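Local coordinates for similar to yteR (Bacilus subtilis) (Clostridium acetobutylicum, PDB 4WU0), which is a family 105 glycoside hydrolase related to YteR and probably hydrolyses unsaturated rhamnogalacturonan fragments derived from pectin, at residues Lys228-Asn231 with Asn232-Ala236. Sequence-based numbering, arbitrary orientation.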
ATOM      1  N   LYS A 228     -13.130   1.677  13.191  1.00 16.73           N
ATOM      2  CA  LYS A 228     -13.380   3.084  13.476  1.00 16.32           C
ATOM      3  C   LYS A 228     -12.308   3.979  12.850  1.00 17.29           C
ATOM      4  O   LYS A 228     -12.623   5.013  12.256  1.00 17.43           O
ATOM      5  CB  LYS A 228     -13.474   3.319  14.994  1.00 17.07           C
ATOM      6  CG  LYS A 228     -13.676   4.767  15.363  1.00 21.16           C
ATOM      7  CD  LYS A 228     -13.688   4.926  16.880  1.00 33.66           C
ATOM      8  CE  LYS A 228     -14.220   6.272  17.313  1.00 40.20           C
ATOM      9  NZ  LYS A 228     -14.192   6.383  18.812  1.00 50.68           N
ATOM     10  N   ILE A 229     -11.041   3.598  12.994  1.00 14.90           N
ATOM     11  CA  ILE A 229      -9.956   4.356  12.394  1.00 15.18           C
ATOM     12  C   ILE A 229     -10.148   4.440  10.885  1.00 13.73           C
ATOM     13  O   ILE A 229      -9.977   5.493  10.287  1.00 14.67           O
ATOM     14  CB  ILE A 229      -8.574   3.698  12.711  1.00 14.07           C
ATOM     15  CG1 ILE A 229      -8.269   3.830  14.203  1.00 16.96           C
ATOM     16  CG2 ILE A 229      -7.443   4.307  11.866  1.00 14.62           C
ATOM     17  CD1 ILE A 229      -7.062   3.029  14.656  1.00 19.77           C
ATOM     18  N   LEU A 230     -10.516   3.327  10.254  1.00 14.07           N
ATOM     19  CA  LEU A 230     -10.755   3.352   8.815  1.00 14.76           C
ATOM     20  C   LEU A 230     -11.892   4.316   8.441  1.00 13.40           C
ATOM     21  O   LEU A 230     -11.779   5.107   7.484  1.00 15.39           O
ATOM     22  CB  LEU A 230     -11.043   1.943   8.291  1.00 14.20           C
ATOM     23  CG  LEU A 230     -11.376   1.851   6.796  1.00 12.50           C
ATOM     24  CD1 LEU A 230     -10.257   2.360   5.918  1.00 14.76           C
ATOM     25  CD2 LEU A 230     -11.688   0.408   6.413  1.00 16.14           C
ATOM     26  N   ASN A 231     -12.991   4.259   9.185  1.00 14.14           N
ATOM     27  CA  ASN A 231     -14.086   5.183   8.933  1.00 14.78           C
ATOM     28  C   ASN A 231     -13.624   6.619   9.080  1.00 15.04           C
ATOM     29  O   ASN A 231     -13.991   7.471   8.269  1.00 16.67           O
ATOM     30  CB  ASN A 231     -15.266   4.914   9.852  1.00 19.09           C
ATOM     31  CG  ASN A 231     -16.162   3.835   9.324  1.00 19.84           C
ATOM     32  OD1 ASN A 231     -17.115   4.102   8.605  1.00 19.04           O
ATOM     33  ND2 ASN A 231     -15.852   2.602   9.661  1.00 18.10           N
ATOM     34  N   ASN A 232     -12.874   6.897  10.133  1.00 16.69           N
ATOM     35  CA  ASN A 232     -12.384   8.257  10.355  1.00 17.87           C
ATOM     36  C   ASN A 232     -11.471   8.736   9.231  1.00 15.10           C
ATOM     37  O   ASN A 232     -11.526   9.914   8.838  1.00 16.03           O
ATOM     38  CB  ASN A 232     -11.658   8.352  11.706  1.00 19.00           C
ATOM     39  CG  ASN A 232     -12.589   8.218  12.881  1.00 25.46           C
ATOM     40  OD1 ASN A 232     -13.798   8.393  12.761  1.00 26.12           O
ATOM     41  ND2 ASN A 232     -12.025   7.915  14.033  1.00 30.12           N
ATOM     42  N   CYS A 233     -10.635   7.835   8.723  1.00 14.11           N
ATOM     43  CA  CYS A 233      -9.738   8.178   7.624  1.00 14.62           C
ATOM     44  C   CYS A 233     -10.544   8.482   6.366  1.00 14.90           C
ATOM     45  O   CYS A 233     -10.219   9.405   5.631  1.00 14.50           O
ATOM     46  CB  CYS A 233      -8.755   7.040   7.332  1.00 16.10           C
ATOM     47  SG  CYS A 233      -7.414   6.870   8.570  1.00 18.14           S
ATOM     48  N   VAL A 234     -11.585   7.693   6.118  1.00 14.56           N
ATOM     49  CA  VAL A 234     -12.413   7.879   4.942  1.00 15.33           C
ATOM     50  C   VAL A 234     -13.151   9.198   5.041  1.00 14.06           C
ATOM     51  O   VAL A 234     -13.208   9.949   4.059  1.00 15.51           O
ATOM     52  CB  VAL A 234     -13.387   6.686   4.760  1.00 17.95           C
ATOM     53  CG1 VAL A 234     -14.530   7.029   3.777  1.00 18.23           C
ATOM     54  CG2 VAL A 234     -12.612   5.463   4.311  1.00 15.09           C
ATOM     55  N   THR A 235     -13.735   9.497   6.204  1.00 14.79           N
ATOM     56  CA  THR A 235     -14.353  10.803   6.419  1.00 15.68           C
ATOM     57  C   THR A 235     -13.385  11.940   6.090  1.00 15.49           C
ATOM     58  O   THR A 235     -13.731  12.915   5.398  1.00 18.42           O
ATOM     59  CB  THR A 235     -14.867  10.933   7.861  1.00 18.55           C
ATOM     60  OG1 THR A 235     -15.881   9.944   8.064  1.00 18.33           O
ATOM     61  CG2 THR A 235     -15.417  12.315   8.149  1.00 20.73           C
ATOM     62  N   ALA A 236     -12.162  11.811   6.577  1.00 15.74           N
ATOM     63  CA  ALA A 236     -11.168  12.862   6.382  1.00 14.98           C
ATOM     64  C   ALA A 236     -10.769  12.973   4.909  1.00 15.98           C
ATOM     65  O   ALA A 236     -10.582  14.072   4.386  1.00 16.09           O
ATOM     66  CB  ALA A 236      -9.948  12.593   7.243  1.00 15.05           C
TER
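With chi1 -69°, Asn232 swings CG to the side of its own backbone N, and its amide folds back over the carbonyl of Lys228. CG of Asn232 comes within 3.3 Å of Lys228 O. Lys228 sends its CG the other way, opposite the backbone N (chi1 178°), and the chain then runs out fully extended. The two side chains cross at a slant, and the nearest pair is Lys228 CG and Asn232 ND2 at 3.8 Å. The aliphatic part of the lysine is what the amide meets, not the ammonium group.

Four i to i+4 backbone bonds join the two segments over about two turns of alpha helix. Asn232 N to Lys228 O measures 2.8 Å. Cys233 N to Ile229 O and Val234 N to Leu230 O follow with similar geometry. Thr235 N reaches Asn231 O at 2.9 Å and is the straightest, at 173°. The hydroxyl OG1 of Thr235 lies 3.1 Å from the same Asn231 O, but its proton may go to another acceptor.

Two apolar pairs line the buried sides. Ile229 CG2 lies beside Cys233 SG at 4.2 Å. Leu230 CD1 meets Val234 CG2 at the same distance. ND2 of Asn231 donates back to Ile227 O in the same helix and across to Tyr282 O in the loop after helix 264-279, which fixes the amide and ties the helix to that loop.

The contact is local packing within helix 223-240, one of the helices of the (alpha/alpha)6 barrel fold of this family of glycoside hydrolases. Lys228, Asn232 and Thr235 lie on the solvent side of this stretch of the helix. Ile229 packs on Tyr205 and Leu209, and Cys233 on Tyr205 and Val206, all on helix 199-215. Asn231 and Val234 touch Leu283, in the loop that follows helix 264-279.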